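Local coordinates for Rpb7-binding protein seb1 (Schizosaccharomyces pombe 972h-, PDB 5MDT) that drives transcription termination by binding RNA polymerase II, probably its C-terminal domain through the CTD-interacting domain, and nascent RNA, at residues Tyr64-Ile69 with Glu101-Leu106; Ser72-Ala77 with Ala132-Pro137; Glu82-Pro87 with Gly94-Ala99. All coordinates share one frame; numbering follows the deposited sequence.

Contact 1: Tyr64-Ile69 with Glu101-Leu106; sequences YILDSI and EITDSL
L66 and T103 bring the two helical segments closest, with L66 CA and T103 CA 7.9 Å apart. The segments run nearly antiparallel, at 160° between their N-to-C directions. Their axes stay 11.4 Å apart at closest approach. This is wide for packed helices, and the side chain of L66 spans much of the interval. Its CG stands anti to the backbone N (chi1 174°), which sends both methyls at helix 92-113. The fork then divides its partners. CD1 meets the end of I102, with L66 CD1 4.1 Å from I102 CD1. These two side chains pass alongside each other in opposite directions. I102 CG1 lies between its own backbone N and carbonyl carbon (chi1 69°), and its CD1 comes nearer to L66 than its CB direction suggests.

Both helices belong to the all-helical CTD-interacting domain, and the contact lies close to the centre of the chain. The other branch, L66 CD2, lies 3.5 Å from T103 OG1. That oxygen makes no hydrogen bond to L66; it is bonded to A99 O, one turn back in its own helix. The polar atom is thus satisfied where it faces the leucine. L66 CD2 also meets L106 CD1 at 4.2 Å. L106 continues onto Y48 and A51, and I102 onto V44, so helix 40-53 joins the same apolar layer.

Contact 2: Ser72-Ala77 with Ala132-Pro137; sequences SFQDGA and ASTFPP
Q74 carries the S72-A77 side of this contact, reaching A132, S133 and T134 beyond the end of helix 119-131. In sequence order, S72 comes first, on T30 and M34 of helix 23-35, and F73 follows, on N40 and V44 of helix 40-53. Q74 then points at the loop, its CA 6.9 Å from T134 CA. The Q74 side chain is extended: CG leaves on the far side from its own N (chi1 175°), and the chain runs straight on beyond CG. This carries the amide to the loop, where both of its polar atoms are used.

Q74 NE2 donates to A132 O at 2.8 Å. The N-H...O angle is 151°, a moderately bent bond. A132 O lies 21° out of the amide plane. S133 O is also near, 3.5 Å from Q74 NE2, but makes no hydrogen bond with it. On the other branch, T134 OG1 donates to Q74 OE1 at 2.9 Å. The hydroxyl approaches tilted from the carbonyl plane, and the two side chains cross obliquely. Two bonds to different residues fix the rotation of the amide. One turn on from Q74, A77 closes the segment and packs on W96 of helix 92-113.

S133, with positive phi, ends helix 119-131 in a Schellman motif, and A132 O just before it takes the amide N-H. Q74 therefore grips the backbone at a helix C-terminal end. P136 then takes the N-cap position of helix 137-150.

T134 also rests on V70 and R71 of helix 59-79, while the F135 ring packs on A100 and T103 of helix 92-113 and edge-to-face on W129. The connection between helices 119-131 and 137-150 is thus held against both helix 59-79 and helix 92-113.

Contact 3: Glu82-Pro87 with Gly94-Ala99; sequences ESFENP and GGWCKA
F84 is the main bump of the loop, and it fits against W96 and C97 on one side of helix 92-113. The F84 side chain crosses that of W96 at about a right angle. F84 CB sits over the six-membered ring of W96, 3.7 Å from its centroid and only 9° off the ring normal. This is a CH-pi contact. Further out, F84 CD1 lies 3.5 Å from W96 CE2, over the same indole. The F84 ring is oblique to the five-membered ring, with planes at 47°. F84 swings its ring out opposite its own N (chi1 174°), which lays it in the notch between the W96 indole and the backbone at C97. There F84 CE1 comes 3.8 Å from C97 CA.

P87 is the second bump. Its CG meets C97 CB at 4.0 Å. P87 CB rests on the backbone of the helix at G94, which has no side chain, 3.9 Å from G94 N. P87 CA and G94 CA are 5.1 Å apart. The turn that carries the loop from F84 to P87 is an ST motif: S83 OG, just before F84, accepts from N86 N. E82 ties the start of the loop to S91 and S93.

No hydrogen bond crosses between the segments. The fit therefore rests on aromatic, CH-pi and apolar contacts, and on shape more than on polar direction.

Overall arrangement
Contact 1 is core: its centre lies about 2 Å from the centre of the chain. It is mostly apolar, with one hydroxyl, T103 OG1, bonded within its own helix. Contact 2 is partly buried, its centre about 12 Å from the chain centre, and relies on hydrogen bonds. Contact 3 is a surface contact, centred about 14 Å out, built on aromatic and proline packing. Contacts 1 and 2 share helix 59-79; contacts 1 and 3 share helix 92-113. All three touch. F135 CZ packs 3.5 Å from T103 OG1, and L66 CD1 3.9 Å from A99 O. A77 O and E82 N, 2.8 Å apart, probably bond contact 2 to contact 3. Helices meet in the core; loops fasten to helices nearer the surface.

Contact 1: Tyr64-Ile69 with Glu101-Leu106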
ATOM      1  N   TYR A  64       2.088  -5.004   1.840  1.00 31.03           N
ATOM      2  CA  TYR A  64       0.862  -5.537   2.453  1.00 30.78           C
ATOM      3  C   TYR A  64       0.118  -4.413   3.211  1.00 30.71           C
ATOM      4  O   TYR A  64      -1.118  -4.398   3.250  1.00 33.46           O
ATOM      5  CB  TYR A  64       1.179  -6.676   3.424  1.00 32.54           C
ATOM      6  CG  TYR A  64       1.612  -7.963   2.747  1.00 37.20           C
ATOM      7  CD1 TYR A  64       1.206  -8.265   1.448  1.00 41.40           C
ATOM      8  CD2 TYR A  64       2.358  -8.913   3.434  1.00 38.77           C
ATOM      9  CE1 TYR A  64       1.541  -9.487   0.845  1.00 44.82           C
ATOM     10  CE2 TYR A  64       2.708 -10.132   2.838  1.00 40.45           C
ATOM     11  CZ  TYR A  64       2.299 -10.409   1.545  1.00 44.75           C
ATOM     12  OH  TYR A  64       2.613 -11.618   0.971  1.00 43.95           O
ATOM     13  N   ILE A  65       0.881  -3.478   3.821  1.00 28.34           N
ATOM     14  CA  ILE A  65       0.225  -2.338   4.512  1.00 28.62           C
ATOM     15  C   ILE A  65      -0.494  -1.475   3.453  1.00 32.35           C
ATOM     16  O   ILE A  65      -1.660  -1.133   3.642  1.00 32.19           O
ATOM     17  CB  ILE A  65       1.259  -1.515   5.331  1.00 30.56           C
ATOM     18  CG1 ILE A  65       1.750  -2.338   6.533  1.00 31.89           C
ATOM     19  CG2 ILE A  65       0.668  -0.128   5.800  1.00 29.18           C
ATOM     20  CD1 ILE A  65       3.062  -1.784   7.094  1.00 35.61           C
ATOM     21  N   LEU A  66       0.208  -1.109   2.377  1.00 31.24           N
ATOM     22  CA  LEU A  66      -0.340  -0.331   1.272  1.00 30.83           C
ATOM     23  C   LEU A  66      -1.593  -1.010   0.724  1.00 33.80           C
ATOM     24  O   LEU A  66      -2.595  -0.341   0.522  1.00 33.01           O
ATOM     25  CB  LEU A  66       0.699  -0.176   0.137  1.00 30.40           C
ATOM     26  CG  LEU A  66       0.198   0.498  -1.156  1.00 36.36           C
ATOM     27  CD1 LEU A  66      -0.187   1.975  -0.908  1.00 37.51           C
ATOM     28  CD2 LEU A  66       1.292   0.459  -2.258  1.00 39.15           C
ATOM     29  N   ASP A  67      -1.536  -2.343   0.521  1.00 30.15           N
ATOM     30  CA  ASP A  67      -2.657  -3.103  -0.001  1.00 31.75           C
ATOM     31  C   ASP A  67      -3.887  -2.948   0.882  1.00 37.18           C
ATOM     32  O   ASP A  67      -4.980  -2.666   0.383  1.00 36.65           O
ATOM     33  CB  ASP A  67      -2.271  -4.590  -0.105  1.00 33.55           C
ATOM     34  CG  ASP A  67      -3.475  -5.471  -0.393  1.00 43.01           C
ATOM     35  OD1 ASP A  67      -4.206  -5.180  -1.373  1.00 43.20           O
ATOM     36  OD2 ASP A  67      -3.758  -6.383   0.431  1.00 45.49           O
ATOM     37  N   SER A  68      -3.712  -3.158   2.187  1.00 34.43           N
ATOM     38  CA  SER A  68      -4.844  -3.105   3.122  1.00 34.66           C
ATOM     39  C   SER A  68      -5.434  -1.695   3.185  1.00 36.85           C
ATOM     40  O   SER A  68      -6.653  -1.529   3.115  1.00 38.01           O
ATOM     41  CB  SER A  68      -4.404  -3.552   4.506  1.00 36.57           C
ATOM     42  OG  SER A  68      -5.507  -3.573   5.396  1.00 40.87           O
ATOM     43  N   ILE A  69      -4.573  -0.692   3.242  1.00 31.60           N
ATOM     44  CA  ILE A  69      -5.040   0.697   3.310  1.00 32.09           C
ATOM     45  C   ILE A  69      -5.764   1.136   2.021  1.00 37.11           C
ATOM     46  O   ILE A  69      -6.850   1.695   2.125  1.00 38.20           O
ATOM     47  CB  ILE A  69      -3.864   1.607   3.696  1.00 33.75           C
ATOM     48  CG1 ILE A  69      -3.525   1.395   5.200  1.00 34.50           C
ATOM     49  CG2 ILE A  69      -4.239   3.086   3.425  1.00 36.18           C
ATOM     50  CD1 ILE A  69      -2.260   2.063   5.664  1.00 35.18           C
ATOM     51  N   GLU A 101      -1.099   6.736  -6.331  1.00 39.69           N
ATOM     52  CA  GLU A 101       0.008   7.584  -6.786  1.00 40.19           C
ATOM     53  C   GLU A 101       1.382   7.098  -6.337  1.00 40.56           C
ATOM     54  O   GLU A 101       2.357   7.318  -7.056  1.00 41.73           O
ATOM     55  CB  GLU A 101      -0.201   9.065  -6.380  1.00 41.72           C
ATOM     56  CG  GLU A 101      -1.363   9.745  -7.083  1.00 56.06           C
ATOM     57  CD  GLU A 101      -1.033  10.518  -8.343  1.00 85.60           C
ATOM     58  OE1 GLU A 101      -0.454   9.924  -9.282  1.00 84.93           O
ATOM     59  OE2 GLU A 101      -1.388  11.718  -8.403  1.00 83.17           O
ATOM     60  N   ILE A 102       1.474   6.473  -5.156  1.00 34.51           N
ATOM     61  CA  ILE A 102       2.764   5.956  -4.656  1.00 33.39           C
ATOM     62  C   ILE A 102       2.989   4.461  -4.994  1.00 37.13           C
ATOM     63  O   ILE A 102       4.075   3.950  -4.728  1.00 35.59           O
ATOM     64  CB  ILE A 102       2.961   6.208  -3.124  1.00 33.51           C
ATOM     65  CG1 ILE A 102       1.988   5.349  -2.275  1.00 33.40           C
ATOM     66  CG2 ILE A 102       2.874   7.722  -2.787  1.00 33.44           C
ATOM     67  CD1 ILE A 102       2.349   5.206  -0.745  1.00 34.56           C
ATOM     68  N   THR A 103       1.963   3.742  -5.502  1.00 33.78           N
ATOM     69  CA  THR A 103       2.077   2.299  -5.732  1.00 34.23           C
ATOM     70  C   THR A 103       3.220   1.930  -6.688  1.00 37.35           C
ATOM     71  O   THR A 103       3.996   1.034  -6.344  1.00 36.99           O
ATOM     72  CB  THR A 103       0.725   1.709  -6.149  1.00 38.16           C
ATOM     73  OG1 THR A 103      -0.161   1.876  -5.055  1.00 36.35           O
ATOM     74  CG2 THR A 103       0.803   0.215  -6.510  1.00 40.67           C
ATOM     75  N   ASP A 104       3.330   2.593  -7.862  1.00 37.42           N
ATOM     76  CA  ASP A 104       4.393   2.263  -8.821  1.00 39.30           C
ATOM     77  C   ASP A 104       5.775   2.355  -8.168  1.00 41.63           C
ATOM     78  O   ASP A 104       6.571   1.424  -8.314  1.00 39.53           O
ATOM     79  CB  ASP A 104       4.334   3.149 -10.082  1.00 43.94           C
ATOM     80  CG  ASP A 104       3.235   2.818 -11.071  1.00 63.89           C
ATOM     81  OD1 ASP A 104       2.434   1.891 -10.787  1.00 65.08           O
ATOM     82  OD2 ASP A 104       3.173   3.481 -12.131  1.00 73.58           O
ATOM     83  N   SER A 105       6.037   3.458  -7.417  1.00 38.93           N
ATOM     84  CA  SER A 105       7.321   3.697  -6.728  1.00 37.89           C
ATOM     85  C   SER A 105       7.627   2.608  -5.724  1.00 39.07           C
ATOM     86  O   SER A 105       8.772   2.140  -5.674  1.00 38.55           O
ATOM     87  CB  SER A 105       7.315   5.040  -5.983  1.00 41.50           C
ATOM     88  OG  SER A 105       7.177   6.107  -6.898  1.00 59.87           O
ATOM     89  N   LEU A 106       6.631   2.221  -4.891  1.00 34.85           N
ATOM     90  CA  LEU A 106       6.861   1.191  -3.895  1.00 34.12           C
ATOM     91  C   LEU A 106       7.085  -0.183  -4.527  1.00 37.58           C
ATOM     92  O   LEU A 106       7.937  -0.931  -4.035  1.00 37.63           O
ATOM     93  CB  LEU A 106       5.774   1.164  -2.813  1.00 34.21           C
ATOM     94  CG  LEU A 106       5.570   2.517  -2.039  1.00 36.84           C
ATOM     95  CD1 LEU A 106       4.761   2.269  -0.774  1.00 37.57           C
ATOM     96  CD2 LEU A 106       6.911   3.205  -1.706  1.00 35.27           C
TER

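Contact 2: Ser72-Ala77 with Ala132-Pro137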
ATOM      1  N   SER A  72      -9.153  -0.461   1.694  1.00 38.85           N
ATOM      2  CA  SER A  72     -10.053   0.085   2.718  1.00 40.42           C
ATOM      3  C   SER A  72     -10.549   1.481   2.324  1.00 43.39           C
ATOM      4  O   SER A  72     -11.742   1.716   2.424  1.00 45.91           O
ATOM      5  CB  SER A  72      -9.399   0.066   4.090  1.00 43.49           C
ATOM      6  OG  SER A  72      -9.268  -1.280   4.522  1.00 47.40           O
ATOM      7  N   PHE A  73      -9.678   2.354   1.750  1.00 38.37           N
ATOM      8  CA  PHE A  73     -10.132   3.654   1.233  1.00 37.96           C
ATOM      9  C   PHE A  73     -11.098   3.445   0.065  1.00 43.34           C
ATOM     10  O   PHE A  73     -12.096   4.151  -0.032  1.00 44.50           O
ATOM     11  CB  PHE A  73      -8.950   4.509   0.746  1.00 37.18           C
ATOM     12  CG  PHE A  73      -8.055   5.140   1.793  1.00 35.57           C
ATOM     13  CD1 PHE A  73      -8.596   5.753   2.919  1.00 39.92           C
ATOM     14  CD2 PHE A  73      -6.685   5.250   1.581  1.00 34.69           C
ATOM     15  CE1 PHE A  73      -7.771   6.393   3.858  1.00 39.73           C
ATOM     16  CE2 PHE A  73      -5.865   5.918   2.505  1.00 35.82           C
ATOM     17  CZ  PHE A  73      -6.412   6.486   3.634  1.00 34.37           C
ATOM     18  N   GLN A  74     -10.794   2.483  -0.831  1.00 40.50           N
ATOM     19  CA  GLN A  74     -11.655   2.148  -1.970  1.00 43.29           C
ATOM     20  C   GLN A  74     -13.048   1.726  -1.468  1.00 50.46           C
ATOM     21  O   GLN A  74     -14.063   2.207  -1.994  1.00 51.38           O
ATOM     22  CB  GLN A  74     -11.016   1.034  -2.821  1.00 44.79           C
ATOM     23  CG  GLN A  74     -11.928   0.563  -3.961  1.00 51.01           C
ATOM     24  CD  GLN A  74     -11.452  -0.653  -4.707  1.00 61.46           C
ATOM     25  OE1 GLN A  74     -10.631  -1.442  -4.222  1.00 50.86           O
ATOM     26  NE2 GLN A  74     -12.013  -0.859  -5.897  1.00 58.56           N
ATOM     27  N   ASP A  75     -13.097   0.881  -0.412  1.00 48.74           N
ATOM     28  CA  ASP A  75     -14.384   0.440   0.157  1.00 52.62           C
ATOM     29  C   ASP A  75     -15.197   1.612   0.694  1.00 57.47           C
ATOM     30  O   ASP A  75     -16.406   1.696   0.441  1.00 60.54           O
ATOM     31  CB  ASP A  75     -14.176  -0.627   1.248  1.00 54.03           C
ATOM     32  CG  ASP A  75     -13.673  -1.961   0.741  1.00 64.16           C
ATOM     33  OD1 ASP A  75     -13.767  -2.209  -0.486  1.00 65.84           O
ATOM     34  OD2 ASP A  75     -13.174  -2.756   1.565  1.00 71.77           O
ATOM     35  N   GLY A  76     -14.516   2.517   1.398  1.00 51.59           N
ATOM     36  CA  GLY A  76     -15.118   3.728   1.944  1.00 52.52           C
ATOM     37  C   GLY A  76     -15.679   4.634   0.863  1.00 58.94           C
ATOM     38  O   GLY A  76     -16.752   5.207   1.036  1.00 60.03           O
ATOM     39  N   ALA A  77     -14.954   4.758  -0.269  1.00 55.52           N
ATOM     40  CA  ALA A  77     -15.334   5.592  -1.413  1.00 57.57           C
ATOM     41  C   ALA A  77     -16.593   5.073  -2.091  1.00 64.93           C
ATOM     42  O   ALA A  77     -17.496   5.867  -2.369  1.00 67.18           O
ATOM     43  CB  ALA A  77     -14.187   5.684  -2.411  1.00 56.31           C
ATOM     44  N   ALA A 132     -10.647  -6.795  -7.257  1.00 59.82           N
ATOM     45  CA  ALA A 132     -11.335  -5.727  -6.536  1.00 58.38           C
ATOM     46  C   ALA A 132     -11.473  -4.455  -7.388  1.00 61.86           C
ATOM     47  O   ALA A 132     -12.085  -3.491  -6.925  1.00 62.18           O
ATOM     48  CB  ALA A 132     -10.592  -5.422  -5.238  1.00 55.33           C
ATOM     49  N   SER A 133     -10.906  -4.451  -8.629  1.00 58.81           N
ATOM     50  CA  SER A 133     -10.854  -3.305  -9.559  1.00 59.67           C
ATOM     51  C   SER A 133     -10.231  -2.051  -8.863  1.00 58.86           C
ATOM     52  O   SER A 133     -10.628  -0.915  -9.132  1.00 59.48           O
ATOM     53  CB  SER A 133     -12.238  -2.998 -10.135  1.00 68.09           C
ATOM     54  OG  SER A 133     -12.810  -4.129 -10.769  1.00 79.64           O
ATOM     55  N   THR A 134      -9.239  -2.283  -7.975  1.00 51.42           N
ATOM     56  CA  THR A 134      -8.554  -1.246  -7.177  1.00 47.08           C
ATOM     57  C   THR A 134      -7.787  -0.260  -8.064  1.00 52.08           C
ATOM     58  O   THR A 134      -7.783   0.943  -7.799  1.00 50.28           O
ATOM     59  CB  THR A 134      -7.654  -1.915  -6.112  1.00 49.94           C
ATOM     60  OG1 THR A 134      -8.416  -2.869  -5.383  1.00 49.20           O
ATOM     61  CG2 THR A 134      -7.034  -0.915  -5.130  1.00 45.36           C
ATOM     62  N   PHE A 135      -7.131  -0.781  -9.103  1.00 51.03           N
ATOM     63  CA  PHE A 135      -6.337   0.014 -10.035  1.00 52.05           C
ATOM     64  C   PHE A 135      -6.773  -0.246 -11.476  1.00 63.24           C
ATOM     65  O   PHE A 135      -7.200  -1.367 -11.773  1.00 64.17           O
ATOM     66  CB  PHE A 135      -4.839  -0.316  -9.870  1.00 50.84           C
ATOM     67  CG  PHE A 135      -4.280  -0.013  -8.497  1.00 48.50           C
ATOM     68  CD1 PHE A 135      -4.435   1.244  -7.927  1.00 50.28           C
ATOM     69  CD2 PHE A 135      -3.592  -0.983  -7.775  1.00 48.56           C
ATOM     70  CE1 PHE A 135      -3.933   1.516  -6.646  1.00 48.20           C
ATOM     71  CE2 PHE A 135      -3.064  -0.697  -6.509  1.00 48.11           C
ATOM     72  CZ  PHE A 135      -3.246   0.546  -5.951  1.00 44.80           C
ATOM     73  N   PRO A 136      -6.631   0.753 -12.391  1.00 64.09           N
ATOM     74  CA  PRO A 136      -6.983   0.521 -13.807  1.00 69.50           C
ATOM     75  C   PRO A 136      -6.138  -0.604 -14.435  1.00 75.63           C
ATOM     76  O   PRO A 136      -4.992  -0.779 -14.007  1.00 72.57           O
ATOM     77  CB  PRO A 136      -6.685   1.875 -14.468  1.00 72.20           C
ATOM     78  CG  PRO A 136      -6.716   2.863 -13.360  1.00 73.16           C
ATOM     79  CD  PRO A 136      -6.134   2.130 -12.190  1.00 64.16           C
ATOM     80  N   PRO A 137      -6.661  -1.377 -15.425  1.00 76.71           N
ATOM     81  CA  PRO A 137      -5.866  -2.483 -16.004  1.00 77.69           C
ATOM     82  C   PRO A 137      -4.499  -2.101 -16.574  1.00 81.68           C
ATOM     83  O   PRO A 137      -3.579  -2.916 -16.504  1.00 80.17           O
ATOM     84  CB  PRO A 137      -6.787  -3.060 -17.086  1.00 84.97           C
ATOM     85  CG  PRO A 137      -8.154  -2.665 -16.671  1.00 90.43           C
ATOM     86  CD  PRO A 137      -8.007  -1.319 -16.032  1.00 82.86           C
TER

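Contact 3: Glu82-Pro87 with Gly94-Ala99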
ATOM      1  N   GLU A  82     -18.281   7.924  -4.028  1.00 68.81           N
ATOM      2  CA  GLU A  82     -17.148   8.734  -4.437  1.00 66.85           C
ATOM      3  C   GLU A  82     -16.421   8.061  -5.593  1.00 72.97           C
ATOM      4  O   GLU A  82     -16.299   6.834  -5.626  1.00 71.79           O
ATOM      5  CB  GLU A  82     -16.193   8.947  -3.260  1.00 62.83           C
ATOM      6  CG  GLU A  82     -16.703   9.921  -2.214  1.00 71.25           C
ATOM      7  CD  GLU A  82     -15.823  10.096  -0.988  1.00 76.85           C
ATOM      8  OE1 GLU A  82     -16.386  10.325   0.104  1.00 63.64           O
ATOM      9  OE2 GLU A  82     -14.581   9.987  -1.106  1.00 65.41           O
ATOM     10  N   SER A  83     -15.946   8.876  -6.539  1.00 72.02           N
ATOM     11  CA  SER A  83     -15.250   8.429  -7.740  1.00 72.51           C
ATOM     12  C   SER A  83     -13.744   8.536  -7.583  1.00 71.54           C
ATOM     13  O   SER A  83     -13.255   9.507  -7.010  1.00 70.26           O
ATOM     14  CB  SER A  83     -15.704   9.255  -8.942  1.00 80.76           C
ATOM     15  OG  SER A  83     -14.898   9.031 -10.088  1.00 90.84           O
ATOM     16  N   PHE A  84     -13.012   7.548  -8.122  1.00 65.91           N
ATOM     17  CA  PHE A  84     -11.550   7.524  -8.155  1.00 61.87           C
ATOM     18  C   PHE A  84     -11.063   8.541  -9.210  1.00 69.28           C
ATOM     19  O   PHE A  84     -10.012   9.150  -9.022  1.00 66.25           O
ATOM     20  CB  PHE A  84     -11.044   6.104  -8.478  1.00 62.47           C
ATOM     21  CG  PHE A  84      -9.551   5.979  -8.670  1.00 61.04           C
ATOM     22  CD1 PHE A  84      -8.699   5.873  -7.577  1.00 59.53           C
ATOM     23  CD2 PHE A  84      -8.994   5.970  -9.945  1.00 64.71           C
ATOM     24  CE1 PHE A  84      -7.315   5.771  -7.755  1.00 58.04           C
ATOM     25  CE2 PHE A  84      -7.612   5.870 -10.124  1.00 65.05           C
ATOM     26  CZ  PHE A  84      -6.780   5.779  -9.026  1.00 59.09           C
ATOM     27  N   GLU A  85     -11.829   8.711 -10.314  1.00 72.50           N
ATOM     28  CA  GLU A  85     -11.525   9.655 -11.398  1.00 76.11           C
ATOM     29  C   GLU A  85     -11.687  11.110 -10.947  1.00 81.86           C
ATOM     30  O   GLU A  85     -10.910  11.969 -11.375  1.00 82.09           O
ATOM     31  CB  GLU A  85     -12.383   9.374 -12.638  1.00 83.30           C
ATOM     32  CG  GLU A  85     -11.673   8.553 -13.701  1.00 97.36           C
ATOM     33  CD  GLU A  85     -12.496   8.281 -14.948  1.00128.80           C
ATOM     34  OE1 GLU A  85     -12.183   8.873 -16.007  1.00127.66           O
ATOM     35  OE2 GLU A  85     -13.451   7.475 -14.870  1.00125.84           O
ATOM     36  N   ASN A  86     -12.688  11.384 -10.080  1.00 78.65           N
ATOM     37  CA  ASN A  86     -12.941  12.712  -9.509  1.00 78.26           C
ATOM     38  C   ASN A  86     -12.921  12.595  -7.967  1.00 76.82           C
ATOM     39  O   ASN A  86     -13.985  12.551  -7.338  1.00 77.97           O
ATOM     40  CB  ASN A  86     -14.257  13.287 -10.046  1.00 85.38           C
ATOM     41  CG  ASN A  86     -14.268  13.397 -11.546  1.00113.75           C
ATOM     42  OD1 ASN A  86     -13.566  14.226 -12.137  1.00108.53           O
ATOM     43  ND2 ASN A  86     -15.026  12.523 -12.196  1.00110.13           N
ATOM     44  N   PRO A  87     -11.721  12.462  -7.340  1.00 68.00           N
ATOM     45  CA  PRO A  87     -11.682  12.241  -5.887  1.00 63.97           C
ATOM     46  C   PRO A  87     -11.931  13.455  -5.004  1.00 66.50           C
ATOM     47  O   PRO A  87     -11.646  14.588  -5.397  1.00 67.41           O
ATOM     48  CB  PRO A  87     -10.280  11.675  -5.660  1.00 61.74           C
ATOM     49  CG  PRO A  87      -9.463  12.286  -6.725  1.00 66.87           C
ATOM     50  CD  PRO A  87     -10.357  12.448  -7.917  1.00 67.03           C
ATOM     51  N   GLY A  94      -9.946  10.383  -2.040  1.00 44.19           N
ATOM     52  CA  GLY A  94      -8.678  11.109  -1.960  1.00 41.81           C
ATOM     53  C   GLY A  94      -7.575  10.196  -1.476  1.00 41.21           C
ATOM     54  O   GLY A  94      -6.521  10.114  -2.103  1.00 39.62           O
ATOM     55  N   GLY A  95      -7.857   9.418  -0.426  1.00 37.97           N
ATOM     56  CA  GLY A  95      -6.881   8.457   0.097  1.00 35.28           C
ATOM     57  C   GLY A  95      -6.555   7.364  -0.909  1.00 39.37           C
ATOM     58  O   GLY A  95      -5.393   6.980  -1.059  1.00 37.80           O
ATOM     59  N   TRP A  96      -7.588   6.865  -1.618  1.00 37.47           N
ATOM     60  CA  TRP A  96      -7.460   5.819  -2.640  1.00 37.57           C
ATOM     61  C   TRP A  96      -6.563   6.358  -3.785  1.00 41.46           C
ATOM     62  O   TRP A  96      -5.639   5.670  -4.219  1.00 38.75           O
ATOM     63  CB  TRP A  96      -8.879   5.482  -3.139  1.00 39.63           C
ATOM     64  CG  TRP A  96      -9.032   4.457  -4.230  1.00 42.27           C
ATOM     65  CD1 TRP A  96      -8.072   3.635  -4.751  1.00 44.13           C
ATOM     66  CD2 TRP A  96     -10.250   4.134  -4.910  1.00 45.49           C
ATOM     67  NE1 TRP A  96      -8.615   2.834  -5.727  1.00 45.66           N
ATOM     68  CE2 TRP A  96      -9.953   3.118  -5.846  1.00 50.39           C
ATOM     69  CE3 TRP A  96     -11.570   4.615  -4.826  1.00 49.80           C
ATOM     70  CZ2 TRP A  96     -10.929   2.585  -6.710  1.00 53.74           C
ATOM     71  CZ3 TRP A  96     -12.540   4.071  -5.664  1.00 54.63           C
ATOM     72  CH2 TRP A  96     -12.216   3.067  -6.589  1.00 56.34           C
ATOM     73  N   CYS A  97      -6.796   7.607  -4.205  1.00 41.13           N
ATOM     74  CA  CYS A  97      -6.016   8.281  -5.245  1.00 43.41           C
ATOM     75  C   CYS A  97      -4.534   8.440  -4.820  1.00 41.58           C
ATOM     76  O   CYS A  97      -3.636   8.075  -5.581  1.00 39.73           O
ATOM     77  CB  CYS A  97      -6.651   9.626  -5.587  1.00 48.78           C
ATOM     78  SG  CYS A  97      -5.693  10.623  -6.755  1.00 55.60           S
ATOM     79  N   LYS A  98      -4.284   8.978  -3.615  1.00 36.98           N
ATOM     80  CA  LYS A  98      -2.909   9.188  -3.118  1.00 33.55           C
ATOM     81  C   LYS A  98      -2.193   7.853  -2.966  1.00 34.99           C
ATOM     82  O   LYS A  98      -1.035   7.766  -3.357  1.00 33.52           O
ATOM     83  CB  LYS A  98      -2.874   9.961  -1.797  1.00 33.32           C
ATOM     84  CG  LYS A  98      -3.379  11.390  -1.928  1.00 35.81           C
ATOM     85  CD  LYS A  98      -3.287  12.145  -0.601  1.00 34.34           C
ATOM     86  CE  LYS A  98      -3.997  13.486  -0.635  1.00 35.61           C
ATOM     87  NZ  LYS A  98      -5.490  13.359  -0.609  1.00 33.62           N
ATOM     88  N   ALA A  99      -2.863   6.812  -2.424  1.00 32.88           N
ATOM     89  CA  ALA A  99      -2.215   5.487  -2.302  1.00 32.84           C
ATOM     90  C   ALA A  99      -1.867   4.929  -3.705  1.00 38.81           C
ATOM     91  O   ALA A  99      -0.786   4.373  -3.896  1.00 37.74           O
ATOM     92  CB  ALA A  99      -3.108   4.522  -1.526  1.00 34.52           C
TER